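Local coordinates for protein endoglucanase EG-II (Hypocrea jecorina, PDB 3QR3) that hydrolyses internal beta-1,4-glucosidic bonds of cellulose, as an endoglucanase of glycoside hydrolase family 5 with a TIM-barrel catalytic domain, at residues G92-G97 against Q139-F144; Q187-F192 against V218-D223. One frame throughout, in Å; residues are numbered along the deposited sequence.

Interaction 1 (G92-G97 against Q139-F144); sequences GCLSLG and QSRVWF. With SO4 (sulfate ion), chain E.
The end of helix 80-95, closed by a Schellman motif, rests its L94 against R141, in the turn leading into barrel strand 142-145, and V142, its first residue. This is the base of a TIM barrel, where helices finish and strands begin. G97 breaks the helix with a positive phi (79°), a conformation that glycine adopts without strain, and its N bonds back to L94 O at 3.0 Å. The same oxygen faces the arginine. R141 NH1 reaches L94 O at 2.8 Å with a fairly straight N-H (163°), in the carbonyl plane and on a lone pair. R141 NH2 adds a weak bond to the same oxygen. An arginine suits this helix end, since its positive charge probably complements the carbonyls that face outward there; NH1 also bonds to A98 O. The side chain is extended until chi3 (-74°), where the bend turns the guanidinium across the helix terminus with L94 O near its plane. That leaves another stretch of its edge for a sulfate, probably from the crystallisation liquor, whose O4 accepts from R141 NE at 2.9 Å and whose O1 accepts from NH2 at 3.0 Å.

Alongside these polar bonds L94 supplies the apolar part of the contact, its two methyls doing different work. CD2 lies against the aliphatic start of the arginine, 3.7 Å from R141 CB, the two chains running past each other in opposite directions. Q139 brings NE2 of its amide to the other methyl, CD1, while the polar end of Q139 is bonded through OE1 to Q91 of the same helix. A branched leucine thus fits between an amide, an arginine stem and the strand, where its CD1 meets V142 CG2 at 3.8 Å.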
loop_
_atom_site.group_PDB
_atom_site.type_symbol
_atom_site.label_atom_id
_atom_site.label_comp_id
_atom_site.label_asym_id
_atom_site.label_seq_id
_atom_site.Cartn_x
_atom_site.Cartn_y
_atom_site.Cartn_z
ATOM N N GLY A 92 -3.132 4.191 -15.641
ATOM C CA GLY A 92 -4.571 4.321 -15.530
ATOM C C GLY A 92 -4.923 5.079 -14.267
ATOM O O GLY A 92 -5.820 5.926 -14.241
ATOM N N CYS A 93 -4.194 4.766 -13.207
ATOM C CA CYS A 93 -4.369 5.431 -11.926
ATOM C C CYS A 93 -3.958 6.905 -12.033
ATOM O O CYS A 93 -4.688 7.804 -11.615
ATOM C CB CYS A 93 -3.526 4.704 -10.872
ATOM S SG CYS A 93 -3.381 5.554 -9.313
ATOM N N LEU A 94 -2.794 7.150 -12.623
ATOM C CA LEU A 94 -2.271 8.516 -12.740
ATOM C C LEU A 94 -3.125 9.392 -13.666
ATOM O O LEU A 94 -3.231 10.593 -13.462
ATOM C CB LEU A 94 -0.823 8.495 -13.240
ATOM C CG LEU A 94 0.255 7.886 -12.340
ATOM C CD1 LEU A 94 1.539 7.778 -13.116
ATOM C CD2 LEU A 94 0.462 8.716 -11.064
ATOM N N SER A 95 -3.727 8.777 -14.677
ATOM C CA SER A 95 -4.545 9.496 -15.654
ATOM C C SER A 95 -5.792 10.095 -15.038
ATOM O O SER A 95 -6.391 11.017 -15.591
ATOM C CB SER A 95 -4.942 8.567 -16.804
ATOM O OG SER A 95 -3.816 8.260 -17.617
ATOM N N LEU A 96 -6.184 9.555 -13.890
ATOM C CA LEU A 96 -7.355 10.024 -13.168
ATOM C C LEU A 96 -7.007 11.160 -12.207
ATOM O O LEU A 96 -7.857 11.610 -11.443
ATOM C CB LEU A 96 -7.970 8.856 -12.393
ATOM C CG LEU A 96 -8.589 7.780 -13.284
ATOM C CD1 LEU A 96 -8.769 6.485 -12.514
ATOM C CD2 LEU A 96 -9.915 8.274 -13.846
ATOM N N GLY A 97 -5.754 11.610 -12.243
ATOM C CA GLY A 97 -5.287 12.654 -11.344
ATOM C C GLY A 97 -4.958 12.154 -9.940
ATOM O O GLY A 97 -4.582 12.933 -9.066
ATOM N N GLN A 139 7.333 11.458 -12.898
ATOM C CA GLN A 139 5.916 11.439 -12.512
ATOM C C GLN A 139 5.743 11.608 -11.005
ATOM O O GLN A 139 5.879 10.652 -10.241
ATOM C CB GLN A 139 5.249 10.163 -13.020
ATOM C CG GLN A 139 5.365 10.022 -14.529
ATOM C CD GLN A 139 4.546 8.876 -15.089
ATOM O OE1 GLN A 139 4.860 7.703 -14.870
ATOM N NE2 GLN A 139 3.505 9.206 -15.839
ATOM N N SER A 140 5.450 12.836 -10.580
ATOM C CA SER A 140 5.479 13.178 -9.161
ATOM C C SER A 140 4.344 12.555 -8.339
ATOM O O SER A 140 4.362 12.618 -7.109
ATOM C CB SER A 140 5.473 14.702 -8.982
ATOM O OG SER A 140 4.203 15.234 -9.323
ATOM N N ARG A 141 3.361 11.954 -8.999
ATOM C CA ARG A 141 2.234 11.380 -8.256
ATOM C C ARG A 141 2.370 9.869 -8.054
ATOM O O ARG A 141 1.469 9.213 -7.523
ATOM C CB ARG A 141 0.892 11.746 -8.906
ATOM C CG ARG A 141 0.451 13.184 -8.621
ATOM C CD ARG A 141 -0.874 13.537 -9.299
ATOM N NE ARG A 141 -0.725 13.732 -10.740
ATOM C CZ ARG A 141 -1.234 12.925 -11.667
ATOM N NH1 ARG A 141 -1.937 11.854 -11.311
ATOM N NH2 ARG A 141 -1.047 13.196 -12.954
ATOM N N VAL A 142 3.501 9.320 -8.481
ATOM C CA VAL A 142 3.838 7.948 -8.134
ATOM C C VAL A 142 4.420 7.965 -6.717
ATOM O O VAL A 142 5.278 8.780 -6.390
ATOM C CB VAL A 142 4.834 7.338 -9.136
ATOM C CG1 VAL A 142 5.387 6.010 -8.623
ATOM C CG2 VAL A 142 4.168 7.154 -10.490
ATOM N N TRP A 143 3.925 7.075 -5.874
ATOM C CA TRP A 143 4.313 7.037 -4.469
ATOM C C TRP A 143 5.064 5.716 -4.300
ATOM O O TRP A 143 4.551 4.669 -4.707
ATOM C CB TRP A 143 3.032 7.068 -3.625
ATOM C CG TRP A 143 3.220 7.041 -2.145
ATOM C CD1 TRP A 143 4.004 6.183 -1.429
ATOM C CD2 TRP A 143 2.576 7.891 -1.190
ATOM N NE1 TRP A 143 3.908 6.469 -0.083
ATOM C CE2 TRP A 143 3.038 7.512 0.088
ATOM C CE3 TRP A 143 1.670 8.950 -1.292
ATOM C CZ2 TRP A 143 2.615 8.147 1.253
ATOM C CZ3 TRP A 143 1.248 9.575 -0.138
ATOM C CH2 TRP A 143 1.717 9.170 1.121
ATOM N N PHE A 144 6.276 5.750 -3.743
ATOM C CA PHE A 144 7.109 4.541 -3.667
ATOM C C PHE A 144 6.864 3.740 -2.376
ATOM O O PHE A 144 7.347 4.109 -1.303
ATOM C CB PHE A 144 8.599 4.890 -3.827
ATOM C CG PHE A 144 8.941 5.521 -5.154
ATOM C CD1 PHE A 144 9.263 4.737 -6.249
ATOM C CD2 PHE A 144 8.941 6.900 -5.306
ATOM C CE1 PHE A 144 9.578 5.315 -7.473
ATOM C CE2 PHE A 144 9.255 7.480 -6.524
ATOM C CZ PHE A 144 9.566 6.687 -7.609
HETATM S S SO4 E . 1.633 15.954 -12.656
HETATM O O1 SO4 E . 0.344 15.793 -13.338
HETATM O O2 SO4 E . 2.693 15.295 -13.412
HETATM O O3 SO4 E . 1.959 17.366 -12.538
HETATM O O4 SO4 E . 1.552 15.342 -11.338
#

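Interaction 2 (Q187-F192 against V218-D223); sequences QSAGAF and VHKYLD. With SO4 (sulfate ion), chain C.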
loop_
_atom_site.group_PDB
_atom_site.type_symbol
_atom_site.label_atom_id
_atom_site.label_comp_id
_atom_site.label_asym_id
_atom_site.label_seq_id
_atom_site.Cartn_x
_atom_site.Cartn_y
_atom_site.Cartn_z
ATOM N N GLN A 187 3.746 -4.095 9.738
ATOM C CA GLN A 187 3.396 -2.679 9.629
ATOM C C GLN A 187 2.290 -2.220 10.578
ATOM O O GLN A 187 1.718 -1.150 10.387
ATOM C CB GLN A 187 2.978 -2.347 8.200
ATOM C CG GLN A 187 4.142 -2.206 7.232
ATOM C CD GLN A 187 3.671 -1.749 5.866
ATOM O OE1 GLN A 187 3.430 -2.566 4.983
ATOM N NE2 GLN A 187 3.495 -0.439 5.699
ATOM N N SER A 188 1.989 -3.000 11.604
ATOM C CA SER A 188 0.896 -2.621 12.498
ATOM C C SER A 188 1.072 -1.248 13.132
ATOM O O SER A 188 2.112 -0.942 13.731
ATOM C CB SER A 188 0.679 -3.658 13.596
ATOM O OG SER A 188 -0.287 -3.163 14.512
ATOM N N ALA A 189 0.043 -0.420 12.996
ATOM C CA ALA A 189 0.034 0.897 13.607
ATOM C C ALA A 189 0.113 0.777 15.129
ATOM O O ALA A 189 0.618 1.667 15.805
ATOM C CB ALA A 189 -1.235 1.678 13.180
ATOM N N GLY A 190 -0.400 -0.325 15.666
ATOM C CA GLY A 190 -0.393 -0.538 17.107
ATOM C C GLY A 190 0.984 -0.811 17.695
ATOM O O GLY A 190 1.251 -0.480 18.852
ATOM N N ALA A 191 1.868 -1.406 16.902
ATOM C CA ALA A 191 3.193 -1.798 17.388
ATOM C C ALA A 191 4.294 -0.873 16.876
ATOM O O ALA A 191 5.460 -1.040 17.227
ATOM C CB ALA A 191 3.501 -3.234 16.977
ATOM N N PHE A 192 3.913 0.089 16.040
ATOM C CA PHE A 192 4.879 0.886 15.291
ATOM C C PHE A 192 5.894 1.596 16.192
ATOM O O PHE A 192 7.087 1.631 15.888
ATOM C CB PHE A 192 4.157 1.879 14.374
ATOM C CG PHE A 192 5.074 2.654 13.474
ATOM C CD1 PHE A 192 5.759 2.023 12.450
ATOM C CD2 PHE A 192 5.245 4.016 13.647
ATOM C CE1 PHE A 192 6.606 2.735 11.622
ATOM C CE2 PHE A 192 6.089 4.737 12.822
ATOM C CZ PHE A 192 6.769 4.096 11.808
ATOM N N VAL A 218 1.790 2.708 7.735
ATOM C CA VAL A 218 1.255 1.704 8.661
ATOM C C VAL A 218 0.018 0.996 8.122
ATOM O O VAL A 218 -0.635 1.493 7.210
ATOM C CB VAL A 218 0.924 2.300 10.045
ATOM C CG1 VAL A 218 2.206 2.750 10.761
ATOM C CG2 VAL A 218 -0.064 3.444 9.915
ATOM N N HIS A 219 -0.276 -0.173 8.699
ATOM C CA HIS A 219 -1.465 -0.958 8.415
ATOM C C HIS A 219 -2.221 -1.182 9.718
ATOM O O HIS A 219 -1.619 -1.221 10.786
ATOM C CB HIS A 219 -1.065 -2.330 7.864
ATOM C CG HIS A 219 -0.517 -2.289 6.475
ATOM N ND1 HIS A 219 -0.362 -3.423 5.705
ATOM C CD2 HIS A 219 -0.115 -1.252 5.703
ATOM C CE1 HIS A 219 0.127 -3.088 4.526
ATOM N NE2 HIS A 219 0.284 -1.775 4.497
ATOM N N LYS A 220 -3.534 -1.360 9.641
ATOM C CA LYS A 220 -4.286 -1.745 10.831
ATOM C C LYS A 220 -5.641 -2.302 10.448
ATOM O O LYS A 220 -6.389 -1.674 9.696
ATOM C CB LYS A 220 -4.464 -0.560 11.791
ATOM C CG LYS A 220 -4.765 -0.972 13.236
ATOM C CD LYS A 220 -3.634 -1.828 13.830
ATOM C CE LYS A 220 -3.950 -2.283 15.251
ATOM N NZ LYS A 220 -5.143 -3.195 15.323
ATOM N N TYR A 221 -5.951 -3.485 10.968
ATOM C CA TYR A 221 -7.254 -4.097 10.757
ATOM C C TYR A 221 -8.109 -4.001 12.012
ATOM O O TYR A 221 -7.649 -3.548 13.065
ATOM C CB TYR A 221 -7.112 -5.544 10.240
ATOM C CG TYR A 221 -6.627 -5.532 8.815
ATOM C CD1 TYR A 221 -7.502 -5.258 7.773
ATOM C CD2 TYR A 221 -5.290 -5.715 8.515
ATOM C CE1 TYR A 221 -7.064 -5.207 6.466
ATOM C CE2 TYR A 221 -4.842 -5.663 7.213
ATOM C CZ TYR A 221 -5.732 -5.407 6.195
ATOM O OH TYR A 221 -5.297 -5.350 4.897
ATOM N N LEU A 222 -9.370 -4.386 11.886
ATOM C CA LEU A 222 -10.338 -4.076 12.929
ATOM C C LEU A 222 -10.931 -5.325 13.563
ATOM O O LEU A 222 -11.775 -5.227 14.450
ATOM C CB LEU A 222 -11.447 -3.164 12.390
ATOM C CG LEU A 222 -11.074 -1.688 12.151
ATOM C CD1 LEU A 222 -10.066 -1.527 11.006
ATOM C CD2 LEU A 222 -12.325 -0.860 11.877
ATOM N N ASP A 223 -10.484 -6.494 13.121
ATOM C CA ASP A 223 -10.962 -7.734 13.715
ATOM C C ASP A 223 -10.153 -8.108 14.957
ATOM O O ASP A 223 -9.148 -7.468 15.274
ATOM C CB ASP A 223 -11.035 -8.878 12.692
ATOM C CG ASP A 223 -9.712 -9.150 11.996
ATOM O OD1 ASP A 223 -8.773 -8.335 12.134
ATOM O OD2 ASP A 223 -9.616 -10.193 11.301
HETATM S S SO4 C . -0.935 -4.397 17.753
HETATM O O1 SO4 C . -0.135 -4.416 16.541
HETATM O O2 SO4 C . -0.087 -4.099 18.908
HETATM O O3 SO4 C . -1.962 -3.362 17.634
HETATM O O4 SO4 C . -1.562 -5.705 17.918
#
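Q187 lies across one face of the H219 ring at the C-terminal end of the TIM-barrel strands, the end at which barrel enzymes carry their active sites. The amide and imidazole planes are inclined by 40°. Q187 CB sits over the ring as a CH-pi contact, 22° off the normal, and Q187 OE1 stands above the plane toward the rim. OE1 is 3.3 Å from H219 NE2, but at an angle too poor for a hydrogen bond. Both groups look elsewhere for polar partners: Q187 OE1 accepts from E149 N, and H219 ND1 is bonded to E149 OE2. A flat ring suits this place because it gives the glutamine a surface while its ND1 bonds to the carboxylate of E149. With H219 replaced by an alanine, E149 OE2 would probably lose this mate, and the face that Q187 lies over would be gone, leaving a gap beside the amide.

Between the two backbones a single beta bridge joins S188 and H219. H219 N donates to Q187 O at 2.8 Å, and A189 N donates to H219 O at 2.9 Å. Beyond it the contact turns apolar. V218 CG1 comes down on one face of F192, 3.9 Å from F192 CG, crossing that side chain at about a right angle, and A189 CB packs against V218 CB at 3.9 Å; alanine is small enough to let the loop come this close to the strand. K220, bent twice, passes its CD alongside S188 and sends its NZ to N237. A sulfate, probably from the crystallisation liquor, lies by S188 OG, although the modelled separation is doubtfully short. The serine hydroxyl closes an ST turn: chi1 of 174° swings OG beside its carbonyl carbon, where it accepts from G190 N at 3.1 Å.

Overall arrangement
Interactions 1 and 2 lie at the two ends of the same eight-stranded barrel, on opposite sides of the chain's centre, with centres 26 Å and nearest atoms about 9 Å apart. Interaction 1 is partly buried at the base and joins a helix end to the start of a strand and the turn before it; a charged arginine side chain spans to a backbone carbonyl over a small leucine-valine patch. Interaction 2 is buried at the end where TIM-barrel enzymes carry their active sites and joins a loop to a strand through backbone bonds, backed by side-chain packing over ring faces. Each also borders a sulfate, held by a guanidinium at the base but lying beside a serine hydroxyl in the loop.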